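Local structure of 70 kDa peptidylprolyl isomerase, putative (Plasmodium falciparum, 2FBN) at residues E47-N52 against A95-K100; K62-F67 against I88-N93; N132-F137 against V166-E171. The protein is a putative FK506-binding peptidylprolyl isomerase whose C-terminal tetratricopeptide repeat domain interacts with the C-terminal pentapeptide of Hsp90. One frame throughout, in Å; residues are numbered along the deposited sequence.

Interaction 1: E47-N52 against A95-K100; sequences EFFKKN and ATCYNK
F49 sets the rim of its ring against T96, C97 and K100; two of the three meet it at the edge, the third obliquely. With CG anti to the backbone N (chi1 -179°), the ring is thrown away from its own helix. T96 arrives near the ring plane, its methyl CG2 3.6 Å from F49 CZ. C97 comes to the same rim: its SG is 3.7 Å from F49 CD1 and lies 80° off the ring normal, a sulfur-aromatic contact at the edge. K100 reaches the ring obliquely, its CE 3.7 Å from F49 CZ. In this all-helical tetratricopeptide repeat fold the contact joins the end of helix 31-50 to that of helix 77-100, while I58 of the intervening helix 54-66 also touches C97. A Schellman motif closes the first helix, with N52 at positive phi as its C-prime residue and N52 N bonded to F49 O at 2.9 Å. Beyond the ring, a bend at chi4 (-71°) turns the ammonium of K100 toward a water, 2.8 Å from K100 NZ, which donates to N52 OD1 at 2.7 Å. The hydroxyl of T96 is engaged elsewhere, with K127 and the backbone O of L92.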
loop_
_atom_site.group_PDB
_atom_site.type_symbol
_atom_site.label_atom_id
_atom_site.label_comp_id
_atom_site.label_asym_id
_atom_site.label_seq_id
_atom_site.Cartn_x
_atom_site.Cartn_y
_atom_site.Cartn_z
ATOM N N GLU A 47 -9.451 15.295 12.918
ATOM C CA GLU A 47 -9.555 15.716 14.328
ATOM C C GLU A 47 -8.359 15.260 15.161
ATOM O O GLU A 47 -7.801 16.042 15.937
ATOM C CB GLU A 47 -10.892 15.272 14.931
ATOM C CG GLU A 47 -12.091 16.078 14.362
ATOM C CD GLU A 47 -11.930 17.596 14.549
ATOM O OE1 GLU A 47 -11.646 18.048 15.686
ATOM O OE2 GLU A 47 -12.079 18.339 13.554
ATOM N N PHE A 48 -7.944 14.011 14.973
ATOM C CA PHE A 48 -6.724 13.517 15.601
ATOM C C PHE A 48 -5.499 14.285 15.117
ATOM O O PHE A 48 -4.594 14.575 15.900
ATOM C CB PHE A 48 -6.513 12.027 15.310
ATOM C CG PHE A 48 -7.373 11.104 16.148
ATOM C CD1 PHE A 48 -7.353 11.174 17.537
ATOM C CD2 PHE A 48 -8.171 10.142 15.540
ATOM C CE1 PHE A 48 -8.138 10.325 18.312
ATOM C CE2 PHE A 48 -8.954 9.276 16.305
ATOM C CZ PHE A 48 -8.939 9.378 17.703
ATOM N N PHE A 49 -5.461 14.584 13.819
ATOM C CA PHE A 49 -4.297 15.231 13.226
ATOM C C PHE A 49 -4.044 16.584 13.894
ATOM O O PHE A 49 -2.917 16.885 14.289
ATOM C CB PHE A 49 -4.472 15.386 11.717
ATOM C CG PHE A 49 -3.291 16.017 11.041
ATOM C CD1 PHE A 49 -2.214 15.240 10.619
ATOM C CD2 PHE A 49 -3.245 17.392 10.855
ATOM C CE1 PHE A 49 -1.104 15.837 9.989
ATOM C CE2 PHE A 49 -2.153 17.994 10.232
ATOM C CZ PHE A 49 -1.083 17.215 9.803
ATOM N N LYS A 50 -5.107 17.374 14.024
ATOM C CA LYS A 50 -5.021 18.692 14.672
ATOM C C LYS A 50 -4.585 18.615 16.145
ATOM O O LYS A 50 -3.988 19.566 16.677
ATOM C CB LYS A 50 -6.345 19.441 14.498
ATOM C CG LYS A 50 -6.516 19.995 13.073
ATOM C CD LYS A 50 -7.977 20.088 12.626
ATOM C CE LYS A 50 -8.649 21.381 13.078
ATOM N NZ LYS A 50 -7.972 22.611 12.552
ATOM N N LYS A 51 -4.865 17.488 16.797
ATOM C CA LYS A 51 -4.442 17.264 18.183
ATOM C C LYS A 51 -3.031 16.657 18.292
ATOM O O LYS A 51 -2.603 16.259 19.384
ATOM C CB LYS A 51 -5.452 16.380 18.918
ATOM C CG LYS A 51 -6.823 17.021 19.089
ATOM C CD LYS A 51 -7.768 16.145 19.905
ATOM C CE LYS A 51 -8.643 15.267 19.031
ATOM N NZ LYS A 51 -10.040 15.172 19.555
ATOM N N ASN A 52 -2.334 16.578 17.155
ATOM C CA ASN A 52 -1.009 15.955 17.044
ATOM C C ASN A 52 -1.012 14.472 17.424
ATOM O O ASN A 52 0.023 13.901 17.776
ATOM C CB ASN A 52 0.066 16.736 17.842
ATOM C CG ASN A 52 1.486 16.253 17.550
ATOM O OD1 ASN A 52 1.830 15.954 16.402
ATOM N ND2 ASN A 52 2.312 16.158 18.591
ATOM N N ALA A 95 0.386 11.143 3.780
ATOM C CA ALA A 95 1.761 11.511 3.418
ATOM C C ALA A 95 2.332 12.481 4.464
ATOM O O ALA A 95 3.452 12.291 4.952
ATOM C CB ALA A 95 1.807 12.104 2.037
ATOM N N THR A 96 1.548 13.497 4.826
ATOM C CA THR A 96 1.929 14.399 5.931
ATOM C C THR A 96 2.240 13.643 7.230
ATOM O O THR A 96 3.295 13.846 7.846
ATOM C CB THR A 96 0.848 15.465 6.186
ATOM O OG1 THR A 96 0.536 16.127 4.949
ATOM C CG2 THR A 96 1.327 16.478 7.225
ATOM N N CYS A 97 1.336 12.745 7.634
ATOM C CA CYS A 97 1.510 11.987 8.860
ATOM C C CYS A 97 2.817 11.218 8.834
ATOM O O CYS A 97 3.597 11.235 9.769
ATOM C CB CYS A 97 0.338 11.015 9.075
ATOM S SG CYS A 97 -1.189 11.876 9.553
ATOM N N TYR A 98 3.064 10.545 7.723
ATOM C CA TYR A 98 4.255 9.726 7.634
ATOM C C TYR A 98 5.548 10.559 7.561
ATOM O O TYR A 98 6.565 10.161 8.123
ATOM C CB TYR A 98 4.107 8.776 6.461
ATOM C CG TYR A 98 3.151 7.628 6.730
ATOM C CD1 TYR A 98 3.290 6.822 7.867
ATOM C CD2 TYR A 98 2.131 7.332 5.822
ATOM C CE1 TYR A 98 2.425 5.721 8.091
ATOM C CE2 TYR A 98 1.274 6.240 6.037
ATOM C CZ TYR A 98 1.425 5.457 7.170
ATOM O OH TYR A 98 0.576 4.376 7.367
ATOM N N ASN A 99 5.510 11.706 6.880
ATOM C CA ASN A 99 6.655 12.651 6.958
ATOM C C ASN A 99 6.934 13.112 8.387
ATOM O O ASN A 99 8.084 13.124 8.837
ATOM C CB ASN A 99 6.462 13.828 6.017
ATOM C CG ASN A 99 6.840 13.483 4.573
ATOM O OD1 ASN A 99 7.632 12.555 4.332
ATOM N ND2 ASN A 99 6.326 14.259 3.622
ATOM N N LYS A 100 5.874 13.442 9.108
ATOM C CA LYS A 100 5.982 13.797 10.524
ATOM C C LYS A 100 6.603 12.670 11.353
ATOM O O LYS A 100 7.500 12.911 12.173
ATOM C CB LYS A 100 4.616 14.178 11.079
ATOM C CG LYS A 100 4.173 15.572 10.681
ATOM C CD LYS A 100 2.711 15.868 11.046
ATOM C CE LYS A 100 2.452 17.378 10.987
ATOM N NZ LYS A 100 3.143 18.101 12.129
HETATM O O HOH W 1 1.578 17.735 14.424
#

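Interaction 2: K62-F67 against I88-N93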
loop_
_atom_site.group_PDB
_atom_site.type_symbol
_atom_site.label_atom_id
_atom_site.label_comp_id
_atom_site.label_asym_id
_atom_site.label_seq_id
_atom_site.Cartn_x
_atom_site.Cartn_y
_atom_site.Cartn_z
ATOM N N LYS A 62 -6.518 5.408 7.023
ATOM C CA LYS A 62 -6.465 4.078 6.400
ATOM C C LYS A 62 -7.833 3.384 6.398
ATOM O O LYS A 62 -8.242 2.784 5.400
ATOM C CB LYS A 62 -5.406 3.221 7.071
ATOM C CG LYS A 62 -4.009 3.650 6.663
ATOM C CD LYS A 62 -2.954 2.706 7.160
ATOM C CE LYS A 62 -1.711 2.908 6.303
ATOM N NZ LYS A 62 -0.672 1.883 6.568
ATOM N N GLU A 63 -8.532 3.448 7.529
ATOM C CA GLU A 63 -9.913 2.943 7.592
ATOM C C GLU A 63 -10.828 3.588 6.533
ATOM O O GLU A 63 -11.617 2.900 5.877
ATOM C CB GLU A 63 -10.482 3.188 8.990
ATOM C CG GLU A 63 -9.899 2.266 10.054
ATOM C CD GLU A 63 -10.428 2.562 11.465
ATOM O OE1 GLU A 63 -11.171 3.551 11.640
ATOM O OE2 GLU A 63 -10.089 1.785 12.386
ATOM N N ALA A 64 -10.740 4.912 6.380
ATOM C CA ALA A 64 -11.492 5.618 5.338
ATOM C C ALA A 64 -11.238 5.001 3.951
ATOM O O ALA A 64 -12.176 4.677 3.206
ATOM C CB ALA A 64 -11.136 7.128 5.326
ATOM N N LEU A 65 -9.956 4.845 3.621
ATOM C CA LEU A 65 -9.550 4.273 2.330
ATOM C C LEU A 65 -10.021 2.826 2.140
ATOM O O LEU A 65 -10.312 2.404 1.013
ATOM C CB LEU A 65 -8.036 4.369 2.145
ATOM C CG LEU A 65 -7.534 5.801 1.917
ATOM C CD1 LEU A 65 -6.007 5.813 1.875
ATOM C CD2 LEU A 65 -8.154 6.401 0.639
ATOM N N ASP A 66 -10.066 2.067 3.238
ATOM C CA ASP A 66 -10.528 0.666 3.199
ATOM C C ASP A 66 -11.960 0.516 2.653
ATOM O O ASP A 66 -12.296 -0.514 2.056
ATOM C CB ASP A 66 -10.423 0.046 4.589
ATOM C CG ASP A 66 -8.975 -0.197 5.026
ATOM O OD1 ASP A 66 -8.066 -0.180 4.179
ATOM O OD2 ASP A 66 -8.764 -0.422 6.233
ATOM N N PHE A 67 -12.782 1.553 2.826
ATOM C CA PHE A 67 -14.136 1.548 2.251
ATOM C C PHE A 67 -14.143 1.488 0.735
ATOM O O PHE A 67 -15.141 1.109 0.150
ATOM C CB PHE A 67 -14.954 2.727 2.740
ATOM C CG PHE A 67 -15.549 2.489 4.080
ATOM C CD1 PHE A 67 -16.679 1.680 4.212
ATOM C CD2 PHE A 67 -14.968 3.038 5.218
ATOM C CE1 PHE A 67 -17.236 1.437 5.482
ATOM C CE2 PHE A 67 -15.511 2.799 6.478
ATOM C CZ PHE A 67 -16.655 1.993 6.605
ATOM N N ILE A 88 -7.996 11.559 -2.441
ATOM C CA ILE A 88 -6.951 12.602 -2.459
ATOM C C ILE A 88 -6.633 13.113 -1.055
ATOM O O ILE A 88 -5.460 13.188 -0.659
ATOM C CB ILE A 88 -7.346 13.768 -3.401
ATOM C CG1 ILE A 88 -7.276 13.293 -4.865
ATOM C CG2 ILE A 88 -6.479 15.001 -3.103
ATOM C CD1 ILE A 88 -7.906 14.249 -5.859
ATOM N N SER A 89 -7.669 13.438 -0.282
ATOM C CA SER A 89 -7.479 13.964 1.075
ATOM C C SER A 89 -6.801 12.975 2.023
ATOM O O SER A 89 -5.841 13.321 2.721
ATOM C CB SER A 89 -8.811 14.407 1.678
ATOM O OG SER A 89 -9.315 15.507 0.950
ATOM N N CYS A 90 -7.316 11.753 2.052
ATOM C CA CYS A 90 -6.748 10.719 2.903
ATOM C C CYS A 90 -5.290 10.447 2.543
ATOM O O CYS A 90 -4.440 10.339 3.426
ATOM C CB CYS A 90 -7.535 9.427 2.729
ATOM S SG CYS A 90 -9.114 9.522 3.587
ATOM N N ASN A 91 -4.998 10.290 1.253
ATOM C CA ASN A 91 -3.611 10.009 0.880
ATOM C C ASN A 91 -2.658 11.183 1.125
ATOM O O ASN A 91 -1.514 10.974 1.538
ATOM C CB ASN A 91 -3.516 9.491 -0.538
ATOM C CG ASN A 91 -3.954 8.042 -0.632
ATOM O OD1 ASN A 91 -3.286 7.134 -0.094
ATOM N ND2 ASN A 91 -5.060 7.811 -1.312
ATOM N N LEU A 92 -3.124 12.401 0.863
ATOM C CA LEU A 92 -2.318 13.581 1.169
ATOM C C LEU A 92 -2.031 13.661 2.667
ATOM O O LEU A 92 -0.877 13.848 3.093
ATOM C CB LEU A 92 -3.021 14.855 0.715
ATOM C CG LEU A 92 -2.913 15.286 -0.737
ATOM C CD1 LEU A 92 -3.884 16.435 -0.963
ATOM C CD2 LEU A 92 -1.477 15.725 -1.035
ATOM N N ASN A 93 -3.086 13.533 3.473
ATOM C CA ASN A 93 -2.948 13.606 4.928
ATOM C C ASN A 93 -2.050 12.481 5.439
ATOM O O ASN A 93 -1.226 12.693 6.325
ATOM C CB ASN A 93 -4.309 13.608 5.638
ATOM C CG ASN A 93 -5.170 14.804 5.253
ATOM O OD1 ASN A 93 -4.670 15.784 4.688
ATOM N ND2 ASN A 93 -6.471 14.711 5.516
#
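The carboxamide of N91, which L65 meets across the contact, is gripped at both ends: its OD1 is hydrogen-bonded to ND1 of H110, and its ND2 to the backbone O of E87, one turn earlier. Two bonds of this kind define which end of the amide is oxygen and fix its rotation, so a buried polar group can present itself to an apolar neighbour without losing its partners. That neighbour is a methyl of L65, whose CD1 lies 3.6 Å from N91 OD1. The leucine crosses the amide obliquely, and its second methyl, CD2, stands 3.9 Å from N91 ND2. The leucine also packs on the cysteine: L65 CG and the methyl L65 CD2 both lie 3.7 Å from C90 CB. C90 itself has its sulfur anti to the carbonyl carbon (chi1 -76°), which carries SG past the leucine to A64, 3.6 Å from A64 CB. The small alanine thus receives the thiol, while the larger leucine spreads over C90 and N91. L65 and C90 are also the residues whose CA atoms come nearest, at 7.1 Å. On the side of K62 and D66 the second subunit packs, through its K106 and P105. The helical segments 62-66 and 88-93 run roughly antiparallel, at 148°, with their axes 9.6 Å apart at closest approach. An array of antiparallel helices packed on their sequence neighbours is the architecture of a tetratricopeptide repeat domain; here helix 54-66 lies against helix 77-100.

Interaction 3: N132-F137 against V166-E171; sequences NMYFGF and VNKLKE
M133 and K168 meet with their side chains crossing at about a right angle, and the aliphatic middle of the lysine does most of the touching. The tight spot is carbon against carbon, M133 CG lying 3.6 Å from K168 CD. The methionine sulfur is a more distant neighbour, with M133 SD 4.1 Å from the same K168 CD. The thioether chain leaves the backbone extended (chi1 170°) and then bends at chi3 (67°), which folds its methyl back toward the neighbouring tyrosine: M133 CE sits 3.7 Å above one face of the Y134 ring, offset toward the rim. A single methionine therefore packs on the lysine with its stem and on the tyrosine with its terminal methyl.

The other side is looser and wetter. K168 CE lies oblique to the Y134 ring, 4.2 Å from Y134 CE1, the two side chains crossing at about a right angle, and the tyrosine is largely exposed. Here the ammonium of K168 meets a water, 2.9 Å from K168 NZ. The water in turn donates to the backbone O of M133 at 2.8 Å, linking the charged tip to the last turn of the opposite helix. That carbonyl also accepts from G136 N at 3.1 Å, one of the two bonds of the Schellman motif in which G136, at positive phi, ends the helix; F137 then takes the N-cap position of the next.

The contact bridges helix 122-135 and helix 156-173, with helix 138-151 between them in the chain. A141 of that middle helix and L164 and C165 of the last one also pack on M133. L138, E139 and K142 of the middle helix pack on L169, and the ring of Y104 of helix 104-117 meets that of Y134, their planes at about 25°.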
loop_
_atom_site.group_PDB
_atom_site.type_symbol
_atom_site.label_atom_id
_atom_site.label_comp_id
_atom_site.label_asym_id
_atom_site.label_seq_id
_atom_site.Cartn_x
_atom_site.Cartn_y
_atom_site.Cartn_z
ATOM N N ASN A 132 11.101 11.634 -0.481
ATOM C CA ASN A 132 12.219 11.197 -1.341
ATOM C C ASN A 132 13.548 11.736 -0.821
ATOM O O ASN A 132 14.540 11.006 -0.694
ATOM C CB ASN A 132 11.996 11.620 -2.791
ATOM C CG ASN A 132 11.145 10.624 -3.582
ATOM O OD1 ASN A 132 11.124 9.424 -3.273
ATOM N ND2 ASN A 132 10.445 11.119 -4.612
ATOM N N MET A 133 13.555 13.029 -0.514
ATOM C CA MET A 133 14.790 13.684 -0.087
ATOM C C MET A 133 15.351 13.048 1.182
ATOM O O MET A 133 16.531 12.663 1.225
ATOM C CB MET A 133 14.543 15.174 0.141
ATOM C CG MET A 133 15.694 15.877 0.817
ATOM S SD MET A 133 15.339 17.636 0.947
ATOM C CE MET A 133 13.960 17.650 2.091
ATOM N N TYR A 134 14.514 12.928 2.212
ATOM C CA TYR A 134 14.983 12.410 3.490
ATOM C C TYR A 134 15.315 10.924 3.427
ATOM O O TYR A 134 16.161 10.461 4.196
ATOM C CB TYR A 134 13.978 12.685 4.598
ATOM C CG TYR A 134 13.997 14.130 5.044
ATOM C CD1 TYR A 134 15.166 14.699 5.577
ATOM C CD2 TYR A 134 12.859 14.926 4.933
ATOM C CE1 TYR A 134 15.199 16.023 6.013
ATOM C CE2 TYR A 134 12.881 16.262 5.367
ATOM C CZ TYR A 134 14.052 16.794 5.895
ATOM O OH TYR A 134 14.075 18.106 6.313
ATOM N N PHE A 135 14.694 10.194 2.505
ATOM C CA PHE A 135 15.013 8.763 2.372
ATOM C C PHE A 135 16.276 8.536 1.538
ATOM O O PHE A 135 16.862 7.451 1.574
ATOM C CB PHE A 135 13.845 7.969 1.768
ATOM C CG PHE A 135 13.971 6.467 1.966
ATOM C CD1 PHE A 135 13.891 5.912 3.238
ATOM C CD2 PHE A 135 14.168 5.617 0.867
ATOM C CE1 PHE A 135 14.003 4.500 3.418
ATOM C CE2 PHE A 135 14.256 4.215 1.038
ATOM C CZ PHE A 135 14.182 3.668 2.323
ATOM N N GLY A 136 16.689 9.553 0.790
ATOM C CA GLY A 136 17.895 9.444 -0.018
ATOM C C GLY A 136 17.688 9.341 -1.513
ATOM O O GLY A 136 18.664 9.195 -2.268
ATOM N N PHE A 137 16.437 9.454 -1.968
ATOM C CA PHE A 137 16.140 9.537 -3.386
ATOM C C PHE A 137 16.322 10.983 -3.844
ATOM O O PHE A 137 15.361 11.678 -4.199
ATOM C CB PHE A 137 14.729 9.024 -3.688
ATOM C CG PHE A 137 14.591 7.524 -3.567
ATOM C CD1 PHE A 137 15.296 6.678 -4.430
ATOM C CD2 PHE A 137 13.757 6.974 -2.610
ATOM C CE1 PHE A 137 15.163 5.265 -4.336
ATOM C CE2 PHE A 137 13.607 5.559 -2.500
ATOM C CZ PHE A 137 14.326 4.716 -3.365
ATOM N N VAL A 166 19.034 20.353 -2.803
ATOM C CA VAL A 166 20.228 20.686 -3.599
ATOM C C VAL A 166 21.504 20.630 -2.741
ATOM O O VAL A 166 22.548 20.133 -3.182
ATOM C CB VAL A 166 20.039 22.064 -4.298
ATOM C CG1 VAL A 166 21.340 22.559 -4.932
ATOM C CG2 VAL A 166 18.941 21.959 -5.345
ATOM N N ASN A 167 21.394 21.108 -1.502
ATOM C CA ASN A 167 22.489 21.021 -0.529
ATOM C C ASN A 167 22.903 19.565 -0.289
ATOM O O ASN A 167 24.078 19.225 -0.347
ATOM C CB ASN A 167 22.076 21.705 0.782
ATOM C CG ASN A 167 23.158 21.671 1.841
ATOM O OD1 ASN A 167 23.332 20.667 2.524
ATOM N ND2 ASN A 167 23.872 22.790 2.007
ATOM N N LYS A 168 21.917 18.715 -0.004
ATOM C CA LYS A 168 22.140 17.292 0.193
ATOM C C LYS A 168 22.777 16.628 -1.026
ATOM O O LYS A 168 23.704 15.825 -0.882
ATOM C CB LYS A 168 20.802 16.615 0.500
ATOM C CG LYS A 168 20.294 16.907 1.901
ATOM C CD LYS A 168 18.990 16.159 2.167
ATOM C CE LYS A 168 18.639 16.164 3.636
ATOM N NZ LYS A 168 19.343 15.067 4.365
ATOM N N LEU A 169 22.275 16.958 -2.214
ATOM C CA LEU A 169 22.742 16.339 -3.454
ATOM C C LEU A 169 24.187 16.738 -3.762
ATOM O O LEU A 169 25.000 15.898 -4.142
ATOM C CB LEU A 169 21.807 16.665 -4.619
ATOM C CG LEU A 169 21.978 15.951 -5.966
ATOM C CD1 LEU A 169 21.878 14.413 -5.854
ATOM C CD2 LEU A 169 20.961 16.497 -6.953
ATOM N N LYS A 170 24.515 18.012 -3.558
ATOM C CA LYS A 170 25.900 18.474 -3.724
ATOM C C LYS A 170 26.861 17.781 -2.740
ATOM O O LYS A 170 27.961 17.381 -3.125
ATOM C CB LYS A 170 25.982 20.006 -3.653
ATOM C CG LYS A 170 25.262 20.699 -4.831
ATOM C CD LYS A 170 25.604 22.195 -4.997
ATOM C CE LYS A 170 24.752 23.090 -4.097
ATOM N NZ LYS A 170 24.761 24.540 -4.498
ATOM N N GLU A 171 26.441 17.614 -1.489
ATOM C CA GLU A 171 27.215 16.836 -0.517
ATOM C C GLU A 171 27.359 15.367 -0.955
ATOM O O GLU A 171 28.464 14.829 -0.968
ATOM C CB GLU A 171 26.622 16.950 0.899
ATOM C CG GLU A 171 27.306 16.063 1.956
ATOM C CD GLU A 171 27.154 16.565 3.397
ATOM O OE1 GLU A 171 26.975 15.718 4.310
ATOM O OE2 GLU A 171 27.228 17.796 3.636
HETATM O O HOH W 2 18.674 12.632 2.964
#

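The three contacts follow an array of seven helices from its N-terminal part to its last helix. Interactions 1 and 2 share helix 77-100, which meets the consecutive helices 31-50 and 54-66 at centres 13 Å apart; along the chain, both segments of interaction 2 fall between those of interaction 1. They touch through Y98 and K62. Interaction 3 comes later, after interaction 1 has closed, on helices 122-135 and 156-173. Its centre lies about 24 Å from that of interaction 1 and 28 Å from that of interaction 2. Contacts are made between helices adjacent in the chain or separated by one, as in a repeat array, while segments of interactions 2 and 3 also touch the second subunit.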